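Local coordinates for protein 2-hydroxy-3-oxopropionate reductase (Polaromonas sp. JS666, PDB 4DLL) that probably catalyses the NAD(P)H-dependent, reversible reduction of 2-hydroxy-3-oxopropionate (tartronate semialdehyde) to D-glycerate, at residues G40-P45 with V155-G160; R48-C51 with A56-V59; A88-S93 with L177-V182; A99-V104 with S118-M123. All blocks are in the same frame, centred on the assembly; numbering follows the deposited sequence.

Interaction 1 (G40-P45 with V155-G160)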
loop_
_atom_site.group_PDB
_atom_site.type_symbol
_atom_site.label_atom_id
_atom_site.label_comp_id
_atom_site.label_asym_id
_atom_site.label_seq_id
_atom_site.Cartn_x
_atom_site.Cartn_y
_atom_site.Cartn_z
ATOM N N GLY A 40 -18.858 -18.798 0.664
ATOM C CA GLY A 40 -17.982 -17.770 0.056
ATOM C C GLY A 40 -16.551 -18.268 -0.051
ATOM O O GLY A 40 -16.324 -19.464 -0.267
ATOM N N SER A 41 -15.578 -17.382 0.179
ATOM C CA SER A 41 -14.179 -17.714 -0.062
ATOM C C SER A 41 -13.410 -18.337 1.143
ATOM O O SER A 41 -12.384 -18.970 0.975
ATOM C CB SER A 41 -13.460 -16.473 -0.622
HETATM N N MSE A 42 -13.919 -18.176 2.349
HETATM C CA MSE A 42 -13.146 -18.509 3.524
HETATM C C MSE A 42 -14.053 -19.168 4.526
HETATM O O MSE A 42 -13.718 -19.295 5.717
HETATM C CB MSE A 42 -12.544 -17.233 4.099
HETATM C CG MSE A 42 -11.636 -16.564 3.080
HETATM SE SE MSE A 42 -11.151 -14.798 3.545
HETATM C CE MSE A 42 -12.737 -13.863 2.979
ATOM N N GLY A 43 -15.197 -19.611 4.026
ATOM C CA GLY A 43 -16.241 -20.184 4.858
ATOM C C GLY A 43 -15.783 -21.315 5.768
ATOM O O GLY A 43 -16.195 -21.370 6.934
ATOM N N LEU A 44 -14.936 -22.200 5.229
ATOM C CA LEU A 44 -14.515 -23.397 5.947
ATOM C C LEU A 44 -13.679 -23.122 7.194
ATOM O O LEU A 44 -14.007 -23.622 8.275
ATOM C CB LEU A 44 -13.767 -24.354 5.019
ATOM C CG LEU A 44 -14.291 -25.774 5.032
ATOM C CD1 LEU A 44 -15.559 -25.776 4.167
ATOM C CD2 LEU A 44 -13.189 -26.717 4.463
ATOM N N PRO A 45 -12.589 -22.349 7.037
ATOM C CA PRO A 45 -11.762 -22.003 8.199
ATOM C C PRO A 45 -12.587 -21.250 9.259
ATOM O O PRO A 45 -12.404 -21.475 10.477
ATOM C CB PRO A 45 -10.664 -21.111 7.598
ATOM C CG PRO A 45 -11.013 -20.917 6.138
ATOM C CD PRO A 45 -11.942 -21.971 5.763
ATOM N N VAL A 155 -5.282 -16.865 5.397
ATOM C CA VAL A 155 -4.708 -17.131 6.734
ATOM C C VAL A 155 -5.229 -16.256 7.899
ATOM O O VAL A 155 -5.174 -16.668 9.085
ATOM C CB VAL A 155 -3.161 -17.251 6.746
ATOM C CG1 VAL A 155 -2.759 -18.677 7.124
ATOM C CG2 VAL A 155 -2.541 -16.818 5.374
ATOM N N GLY A 156 -5.757 -15.083 7.588
ATOM C CA GLY A 156 -6.557 -14.357 8.573
ATOM C C GLY A 156 -7.771 -15.181 8.987
ATOM O O GLY A 156 -8.123 -15.254 10.161
ATOM N N ALA A 157 -8.398 -15.818 8.002
ATOM C CA ALA A 157 -9.512 -16.716 8.229
ATOM C C ALA A 157 -9.094 -17.883 9.152
ATOM O O ALA A 157 -9.687 -18.087 10.206
ATOM C CB ALA A 157 -10.107 -17.185 6.889
ATOM N N GLU A 158 -8.020 -18.578 8.811
ATOM C CA GLU A 158 -7.524 -19.656 9.671
ATOM C C GLU A 158 -7.023 -19.174 11.054
ATOM O O GLU A 158 -7.304 -19.817 12.054
ATOM C CB GLU A 158 -6.494 -20.491 8.897
ATOM C CG GLU A 158 -7.081 -21.052 7.541
ATOM C CD GLU A 158 -6.133 -21.959 6.743
ATOM O OE1 GLU A 158 -4.924 -22.054 7.096
ATOM O OE2 GLU A 158 -6.606 -22.590 5.748
ATOM N N GLN A 159 -6.403 -18.005 11.132
ATOM C CA GLN A 159 -5.795 -17.509 12.401
ATOM C C GLN A 159 -6.662 -16.655 13.278
ATOM O O GLN A 159 -6.254 -16.288 14.446
ATOM C CB GLN A 159 -4.517 -16.719 12.105
ATOM N N GLY A 160 -7.843 -16.294 12.733
ATOM C CA GLY A 160 -8.797 -15.393 13.399
ATOM C C GLY A 160 -8.254 -13.992 13.487
ATOM O O GLY A 160 -8.406 -13.301 14.510
#

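Interaction 2 (R48-C51 with A56-V59)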
loop_
_atom_site.group_PDB
_atom_site.type_symbol
_atom_site.label_atom_id
_atom_site.label_comp_id
_atom_site.label_asym_id
_atom_site.label_seq_id
_atom_site.Cartn_x
_atom_site.Cartn_y
_atom_site.Cartn_z
ATOM N N ARG A 48 -14.723 -23.639 11.391
ATOM C CA ARG A 48 -13.960 -24.477 12.266
ATOM C C ARG A 48 -13.596 -23.674 13.545
ATOM O O ARG A 48 -13.683 -24.195 14.657
ATOM C CB ARG A 48 -12.771 -25.019 11.469
ATOM C CG ARG A 48 -11.618 -25.687 12.229
ATOM C CD ARG A 48 -10.289 -25.180 11.619
ATOM N NE ARG A 48 -9.133 -25.980 12.018
ATOM N N ARG A 49 -13.280 -22.385 13.407
ATOM C CA ARG A 49 -13.029 -21.601 14.610
ATOM C C ARG A 49 -14.330 -21.438 15.366
ATOM O O ARG A 49 -14.343 -21.320 16.588
ATOM C CB ARG A 49 -12.417 -20.251 14.290
ATOM C CG ARG A 49 -11.202 -20.326 13.393
ATOM C CD ARG A 49 -10.438 -19.037 13.413
ATOM N NE ARG A 49 -9.371 -19.087 14.400
ATOM C CZ ARG A 49 -9.372 -18.466 15.585
ATOM N NH1 ARG A 49 -10.399 -17.709 15.969
ATOM N NH2 ARG A 49 -8.319 -18.593 16.393
ATOM N N LEU A 50 -15.426 -21.457 14.618
ATOM C CA LEU A 50 -16.734 -21.289 15.178
ATOM C C LEU A 50 -17.123 -22.474 16.067
ATOM O O LEU A 50 -17.498 -22.306 17.230
ATOM C CB LEU A 50 -17.749 -21.115 14.057
ATOM C CG LEU A 50 -18.922 -20.272 14.465
ATOM C CD1 LEU A 50 -18.350 -18.956 14.940
ATOM C CD2 LEU A 50 -19.813 -20.072 13.274
ATOM N N CYS A 51 -17.033 -23.667 15.497
ATOM C CA CYS A 51 -17.222 -24.902 16.270
ATOM C C CYS A 51 -16.209 -24.961 17.420
ATOM O O CYS A 51 -16.600 -25.183 18.543
ATOM C CB CYS A 51 -17.150 -26.120 15.369
ATOM S SG CYS A 51 -18.181 -25.888 13.903
ATOM N N ALA A 56 -22.936 -23.770 17.972
ATOM C CA ALA A 56 -23.522 -24.825 17.169
ATOM C C ALA A 56 -23.832 -24.283 15.758
ATOM O O ALA A 56 -24.264 -23.147 15.584
ATOM C CB ALA A 56 -24.772 -25.414 17.855
ATOM N N LEU A 57 -23.600 -25.091 14.748
ATOM C CA LEU A 57 -23.594 -24.530 13.418
ATOM C C LEU A 57 -24.510 -25.263 12.470
ATOM O O LEU A 57 -24.394 -26.485 12.344
ATOM C CB LEU A 57 -22.154 -24.561 12.886
ATOM C CG LEU A 57 -21.936 -23.914 11.518
ATOM C CD1 LEU A 57 -22.200 -22.390 11.589
ATOM C CD2 LEU A 57 -20.518 -24.269 10.986
ATOM N N GLN A 58 -25.402 -24.508 11.816
ATOM C CA GLN A 58 -26.219 -25.018 10.708
ATOM C C GLN A 58 -25.740 -24.348 9.445
ATOM O O GLN A 58 -25.309 -23.201 9.474
ATOM C CB GLN A 58 -27.711 -24.679 10.871
ATOM C CG GLN A 58 -28.340 -24.810 12.272
ATOM C CD GLN A 58 -28.235 -26.230 12.859
ATOM O OE1 GLN A 58 -28.463 -27.248 12.159
ATOM N NE2 GLN A 58 -27.870 -26.304 14.137
ATOM N N VAL A 59 -25.846 -25.055 8.331
ATOM C CA VAL A 59 -25.349 -24.588 7.074
ATOM C C VAL A 59 -26.359 -24.880 5.964
ATOM O O VAL A 59 -26.962 -25.918 5.970
ATOM C CB VAL A 59 -24.016 -25.333 6.695
ATOM C CG1 VAL A 59 -23.501 -24.852 5.322
ATOM C CG2 VAL A 59 -22.943 -25.136 7.744
#

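Interaction 3 (A88-S93 with L177-V182)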
loop_
_atom_site.group_PDB
_atom_site.type_symbol
_atom_site.label_atom_id
_atom_site.label_comp_id
_atom_site.label_asym_id
_atom_site.label_seq_id
_atom_site.Cartn_x
_atom_site.Cartn_y
_atom_site.Cartn_z
ATOM N N ALA A 88 -31.898 -20.111 14.246
ATOM C CA ALA A 88 -30.643 -19.394 14.455
ATOM C C ALA A 88 -30.874 -18.152 15.269
ATOM O O ALA A 88 -31.891 -17.470 15.108
ATOM C CB ALA A 88 -30.004 -19.013 13.144
ATOM N N ASP A 89 -29.910 -17.882 16.137
ATOM C CA ASP A 89 -29.743 -16.576 16.784
ATOM C C ASP A 89 -29.107 -15.578 15.823
ATOM O O ASP A 89 -29.503 -14.431 15.797
ATOM C CB ASP A 89 -28.811 -16.733 17.990
ATOM C CG ASP A 89 -29.365 -17.684 19.025
ATOM O OD1 ASP A 89 -30.548 -17.560 19.359
ATOM O OD2 ASP A 89 -28.624 -18.567 19.490
ATOM N N ILE A 90 -28.089 -16.020 15.080
ATOM C CA ILE A 90 -27.368 -15.191 14.119
ATOM C C ILE A 90 -27.296 -15.968 12.785
ATOM O O ILE A 90 -26.866 -17.127 12.753
ATOM C CB ILE A 90 -26.007 -14.813 14.637
ATOM C CG1 ILE A 90 -26.137 -14.031 15.980
ATOM C CG2 ILE A 90 -25.237 -14.038 13.567
ATOM C CD1 ILE A 90 -24.835 -13.340 16.454
ATOM N N VAL A 91 -27.790 -15.366 11.714
ATOM C CA VAL A 91 -27.635 -15.951 10.386
ATOM C C VAL A 91 -26.576 -15.179 9.599
ATOM O O VAL A 91 -26.700 -13.977 9.409
ATOM C CB VAL A 91 -28.979 -15.979 9.644
ATOM C CG1 VAL A 91 -28.779 -16.331 8.123
ATOM C CG2 VAL A 91 -29.947 -16.973 10.340
ATOM N N VAL A 92 -25.533 -15.876 9.165
ATOM C CA VAL A 92 -24.432 -15.272 8.435
ATOM C C VAL A 92 -24.518 -15.636 6.957
ATOM O O VAL A 92 -24.348 -16.815 6.614
ATOM C CB VAL A 92 -23.087 -15.741 9.000
ATOM C CG1 VAL A 92 -21.940 -15.016 8.336
ATOM C CG2 VAL A 92 -23.053 -15.526 10.527
ATOM N N SER A 93 -24.800 -14.645 6.098
ATOM C CA SER A 93 -24.635 -14.821 4.624
ATOM C C SER A 93 -23.196 -14.671 4.051
ATOM O O SER A 93 -22.524 -13.660 4.218
ATOM C CB SER A 93 -25.627 -13.935 3.832
ATOM O OG SER A 93 -25.119 -13.646 2.530
ATOM N N LEU A 177 -20.746 -8.836 18.609
ATOM C CA LEU A 177 -19.324 -8.694 18.696
ATOM C C LEU A 177 -18.655 -10.007 19.104
ATOM O O LEU A 177 -17.613 -10.359 18.515
ATOM C CB LEU A 177 -18.908 -7.482 19.588
ATOM C CG LEU A 177 -17.418 -7.063 19.631
ATOM C CD1 LEU A 177 -16.828 -6.861 18.250
ATOM C CD2 LEU A 177 -17.129 -5.770 20.486
ATOM N N PRO A 178 -19.256 -10.761 20.085
ATOM C CA PRO A 178 -18.612 -12.023 20.470
ATOM C C PRO A 178 -18.470 -12.962 19.259
ATOM O O PRO A 178 -17.439 -13.645 19.117
ATOM C CB PRO A 178 -19.571 -12.615 21.536
ATOM C CG PRO A 178 -20.153 -11.407 22.194
ATOM C CD PRO A 178 -20.387 -10.446 20.973
ATOM N N LEU A 179 -19.487 -13.024 18.383
ATOM C CA LEU A 179 -19.318 -13.906 17.197
ATOM C C LEU A 179 -18.230 -13.330 16.312
ATOM O O LEU A 179 -17.358 -14.079 15.808
ATOM C CB LEU A 179 -20.592 -14.059 16.409
ATOM C CG LEU A 179 -20.251 -14.934 15.193
ATOM C CD1 LEU A 179 -20.189 -16.358 15.669
ATOM C CD2 LEU A 179 -21.231 -14.742 14.072
ATOM N N LEU A 180 -18.231 -11.987 16.203
ATOM C CA LEU A 180 -17.271 -11.327 15.371
ATOM C C LEU A 180 -15.837 -11.559 15.801
ATOM O O LEU A 180 -15.030 -11.885 14.953
ATOM C CB LEU A 180 -17.588 -9.844 15.210
ATOM C CG LEU A 180 -18.864 -9.642 14.378
ATOM C CD1 LEU A 180 -19.168 -8.201 14.184
ATOM C CD2 LEU A 180 -18.876 -10.377 13.101
ATOM N N LYS A 181 -15.548 -11.426 17.112
ATOM C CA LYS A 181 -14.200 -11.674 17.674
ATOM C C LYS A 181 -13.591 -13.016 17.316
ATOM O O LYS A 181 -12.366 -13.168 17.264
ATOM C CB LYS A 181 -14.182 -11.564 19.203
ATOM C CG LYS A 181 -14.947 -10.468 19.753
ATOM C CD LYS A 181 -14.118 -9.272 20.062
ATOM C CE LYS A 181 -14.644 -8.574 21.332
ATOM N NZ LYS A 181 -13.759 -7.413 21.761
ATOM N N VAL A 182 -14.424 -14.024 17.119
ATOM C CA VAL A 182 -13.940 -15.331 16.702
ATOM C C VAL A 182 -13.215 -15.205 15.345
ATOM O O VAL A 182 -12.259 -15.945 15.062
ATOM C CB VAL A 182 -15.118 -16.361 16.618
ATOM C CG1 VAL A 182 -14.654 -17.728 16.128
ATOM C CG2 VAL A 182 -15.778 -16.546 17.957
#

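Interaction 4 (A99-V104 with S118-M123)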
loop_
_atom_site.group_PDB
_atom_site.type_symbol
_atom_site.label_atom_id
_atom_site.label_comp_id
_atom_site.label_asym_id
_atom_site.label_seq_id
_atom_site.Cartn_x
_atom_site.Cartn_y
_atom_site.Cartn_z
ATOM N N ALA A 99 -28.202 -9.956 -5.819
ATOM C CA ALA A 99 -29.347 -10.715 -6.396
ATOM C C ALA A 99 -29.585 -12.024 -5.665
ATOM O O ALA A 99 -30.717 -12.362 -5.286
ATOM C CB ALA A 99 -29.111 -11.017 -7.893
ATOM N N VAL A 100 -28.495 -12.777 -5.515
ATOM C CA VAL A 100 -28.518 -14.053 -4.786
ATOM C C VAL A 100 -29.006 -13.817 -3.363
ATOM O O VAL A 100 -29.877 -14.550 -2.879
ATOM C CB VAL A 100 -27.112 -14.767 -4.804
ATOM C CG1 VAL A 100 -27.160 -16.164 -4.166
ATOM C CG2 VAL A 100 -26.580 -14.892 -6.225
ATOM N N VAL A 101 -28.475 -12.777 -2.706
ATOM C CA VAL A 101 -28.891 -12.499 -1.331
ATOM C C VAL A 101 -30.396 -12.212 -1.266
ATOM O O VAL A 101 -31.082 -12.800 -0.445
ATOM C CB VAL A 101 -28.052 -11.415 -0.627
ATOM C CG1 VAL A 101 -28.756 -10.954 0.665
ATOM C CG2 VAL A 101 -26.721 -11.968 -0.259
ATOM N N GLN A 102 -30.900 -11.365 -2.168
ATOM C CA GLN A 102 -32.316 -11.032 -2.274
ATOM C C GLN A 102 -33.154 -12.291 -2.428
ATOM O O GLN A 102 -34.135 -12.475 -1.716
ATOM C CB GLN A 102 -32.519 -10.091 -3.468
ATOM C CG GLN A 102 -33.946 -10.112 -4.144
ATOM C CD GLN A 102 -34.787 -8.877 -3.847
ATOM O OE1 GLN A 102 -34.259 -7.783 -3.588
ATOM N NE2 GLN A 102 -36.114 -9.041 -3.909
ATOM N N ASP A 103 -32.750 -13.145 -3.373
ATOM C CA ASP A 103 -33.480 -14.357 -3.705
ATOM C C ASP A 103 -33.571 -15.265 -2.485
ATOM O O ASP A 103 -34.670 -15.541 -1.973
ATOM C CB ASP A 103 -32.801 -15.093 -4.859
ATOM C CG ASP A 103 -33.666 -16.206 -5.419
ATOM O OD1 ASP A 103 -34.429 -15.935 -6.376
ATOM O OD2 ASP A 103 -33.621 -17.339 -4.881
ATOM N N VAL A 104 -32.419 -15.695 -1.987
ATOM C CA VAL A 104 -32.372 -16.456 -0.723
ATOM C C VAL A 104 -33.230 -15.891 0.446
ATOM O O VAL A 104 -34.007 -16.626 1.073
ATOM C CB VAL A 104 -30.925 -16.723 -0.267
ATOM C CG1 VAL A 104 -30.919 -17.558 1.014
ATOM C CG2 VAL A 104 -30.203 -17.474 -1.354
ATOM N N SER A 118 -33.557 -12.285 16.208
ATOM C CA SER A 118 -32.407 -12.860 15.568
ATOM C C SER A 118 -31.680 -11.754 14.780
ATOM O O SER A 118 -32.267 -10.711 14.464
ATOM C CB SER A 118 -32.844 -14.014 14.633
ATOM O OG SER A 118 -33.705 -13.522 13.600
ATOM N N LEU A 119 -30.449 -12.027 14.396
ATOM C CA LEU A 119 -29.636 -11.082 13.656
ATOM C C LEU A 119 -29.174 -11.705 12.341
ATOM O O LEU A 119 -28.841 -12.880 12.313
ATOM C CB LEU A 119 -28.373 -10.713 14.464
ATOM C CG LEU A 119 -28.400 -9.383 15.222
ATOM C CD1 LEU A 119 -29.268 -9.511 16.511
ATOM C CD2 LEU A 119 -27.009 -8.857 15.531
ATOM N N PHE A 120 -29.121 -10.883 11.293
ATOM C CA PHE A 120 -28.613 -11.273 10.015
ATOM C C PHE A 120 -27.341 -10.490 9.719
ATOM O O PHE A 120 -27.366 -9.295 9.717
ATOM C CB PHE A 120 -29.661 -11.030 8.947
ATOM C CG PHE A 120 -29.227 -11.380 7.545
ATOM C CD1 PHE A 120 -28.624 -10.421 6.733
ATOM C CD2 PHE A 120 -29.511 -12.620 7.007
ATOM C CE1 PHE A 120 -28.245 -10.689 5.394
ATOM C CE2 PHE A 120 -29.144 -12.930 5.672
ATOM C CZ PHE A 120 -28.501 -11.949 4.861
ATOM N N LEU A 121 -26.242 -11.206 9.493
ATOM C CA LEU A 121 -24.922 -10.641 9.224
ATOM C C LEU A 121 -24.649 -10.855 7.764
ATOM O O LEU A 121 -24.500 -12.006 7.343
ATOM C CB LEU A 121 -23.843 -11.354 10.059
ATOM C CG LEU A 121 -23.384 -10.653 11.354
ATOM C CD1 LEU A 121 -24.510 -10.156 12.201
ATOM C CD2 LEU A 121 -22.471 -11.518 12.191
ATOM N N ASP A 122 -24.596 -9.772 6.990
ATOM C CA ASP A 122 -24.198 -9.887 5.598
ATOM C C ASP A 122 -22.730 -9.587 5.384
ATOM O O ASP A 122 -22.268 -8.467 5.584
ATOM C CB ASP A 122 -25.078 -9.091 4.632
ATOM C CG ASP A 122 -25.004 -9.672 3.206
ATOM O OD1 ASP A 122 -23.971 -10.353 2.894
ATOM O OD2 ASP A 122 -25.975 -9.500 2.412
HETATM N N MSE A 123 -22.017 -10.652 5.026
HETATM C CA MSE A 123 -20.599 -10.636 4.683
HETATM C C MSE A 123 -20.411 -10.629 3.198
HETATM O O MSE A 123 -19.366 -10.245 2.741
HETATM C CB MSE A 123 -19.903 -11.874 5.203
HETATM C CG MSE A 123 -19.971 -11.961 6.678
HETATM SE SE MSE A 123 -18.545 -13.129 7.316
HETATM C CE MSE A 123 -18.118 -11.953 9.002
#

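Interaction 1 (G40-P45 with V155-G160)
Gln159 N donates to Val155 O at 2.7 Å, a backbone bond in the last turns of helix 153-159, the helix whose Ala157 and Glu158 meet Met42 and Pro45. Across the contact itself no hydrogen bond forms; the closest approaches are all between carbons. The methyl of Ala157 points at the start of helix 43-52 and has two neighbours there. It lies 3.7 Å from Met42 CB, and Pro45 CG approaches the same Ala157 CB at 3.9 Å. Selenomethionine Met42 touches mainly with the base of its side chain: its CG stands beside the backbone N, and the bend at chi3 (-81°) turns the terminal methyl CE away from Ala157. Pro45 makes the other half of the contact. Its ring presents CB to Glu158 CG at 3.6 Å, the proline and glutamate side chains crossing at a slant, while the glutamate runs extended beyond CG, which carries its carboxylate away from the ring. The two backbones come close here, with Pro45 CA and Glu158 CA 5.1 Å apart. Leu44 packs elsewhere, on Arg66, Ser69 and Leu70 of helix 64-71. Met42 holds the N-cap position of helix 43-52, and with Gly40 and Gly43 it lies in a strand-turn-helix segment that matches the GxGxxG pattern, consistent with the glycine-rich, dinucleotide-binding turn of a Rossmann-type NAD domain.

Interaction 2 (R48-C51 with A56-V59)
The helical turn Arg48-Cys51 and the strand Ala56-Val59 lie closest where Cys51 CA and Ala56 CA are 6.4 Å apart. From there the two backbones run in broadly opposed senses and diverge, so that only side chains bridge the gap. Leu57 is the centre of the contact, and its two methyls go to different partners. Its CG is anti to the backbone N (chi1 -176°), which carries the fork of the side chain from the strand toward the helix. Leu57 CD1 meets Leu50 CD2 at 3.7 Å, the two leucine side chains crossing at about a right angle. The other branch, Leu57 CD2, lies 4.1 Å from Cys51 SG, and the thiol therefore serves here as an apolar neighbour. This joins the helix to the second strand of the beta-alpha-beta unit formed by strand 33-37, helix 43-52 and strand 56-60, the opening unit of the Rossmann-type domain. Both leucines also touch Phe36 of strand 33-37, so the helix rests on the pair of strands that it connects. Leu50, which is buried, reaches further to Val182 and Phe183 of helix 170-183. Backbone bonds from Gln58 to Ile34 and Phe36 tie strand 56-60 to strand 33-37.

Interaction 3 (A88-S93 with L177-V182)
The apolar contact gathers on one methyl: Leu179 CD2 meets Ile90 CG2 and Val92 CG2, each at 4.1 Å. Two residues apart on the strand, Ile90 and Val92 point to the same face of the sheet, and Leu179 comes down from the helix onto both. Val92 and Leu179 reach toward each other, tip to tip, whereas the Ile90 side chain slides past the leucine in the opposite direction. In Ile90 the branch that touches is CG2, which is anti to the backbone N, while CG1 stands beside that N (chi1 -59°). These distances describe ordinary van der Waals packing between buried side chains, with the nearest CA atoms, those of Ile90 and Leu179, 8.7 Å apart. Strand 90-93 is an inner strand of the Rossmann-type sheet, lying between strands 33-37 and 119-122, and helix 170-183 runs across the sheet face on which Leu179 also touches Leu121. Backbone bonds fix the helix turn and tie the strand to its two neighbours. Lys181 N donates to Leu177 O at 2.7 Å; the helix is kinked at Pro178 and Leu179, whose N atoms have no bond to the preceding turn. On the strand side, Ile90 pairs with Thr35, and Val91, whose side chain points away from the helix, pairs with Leu119 and Leu121. Just before the strand, Asp89 forms a salt bridge through OD1 to Lys115 NZ and accepts with OD2 from the backbone N atoms of Arg32 and Lys33.

Interaction 4 (A99-V104 with S118-M123)
With chi1 of 167°, Val101 carries CG1 anti to its main-chain nitrogen and CG2 beside it, and both methyls meet Asp122, whose own CG is anti to N (chi1 -157°). The two side chains come from opposite directions. Asp122 OD2 takes up the fork of the valine, 3.6 Å from Val101 CG1 and 3.7 Å from Val101 CG2, in van der Waals contact without a hydrogen bond. The other carboxylate oxygen, OD1, accepts a weak bond from Ala124 N, which ties the carboxylate to the chain just beyond the strand. Val101 CG1 also touches the far end of the phenylalanine, 4.3 Å from Phe120 CZ. The backbones stay well apart, at 8.8 Å between Val101 CA and Asp122 CA, and the buried side chains span the gap. Phe120 and Asp122 alternate with Leu119 and Leu121 along strand 119-122: the first pair points toward helix 98-107, while both leucines touch helix 170-183. The Phe120 ring also meets His145 of strand 144-151, and Ser93 of strand 90-93 lies beside Val101, Phe120 and Asp122, so the helix packs over one face of the sheet with helix 170-183 over the other.

All four contacts lie in the Rossmann-type NAD domain. Interactions 1 and 2 share helix 43-52, their centres 12 Å apart: interaction 1 uses its beginning, beside the glycine-rich turn that probably receives the cofactor, and interaction 2 its far end. Arg49 NE joins them through a weak hydrogen bond to Glu158 O at 3.2 Å. Interaction 3 lies about 10 Å from interaction 2, centre to centre, and Leu50 packs on Leu179 between them. Interactions 3 and 4 use neighbouring strands, linked where Val91 N meets Leu119 O at 2.8 Å, but involve helices on opposite faces of the sheet. Interactions 1 and 4 are furthest apart, about 19 Å between centres.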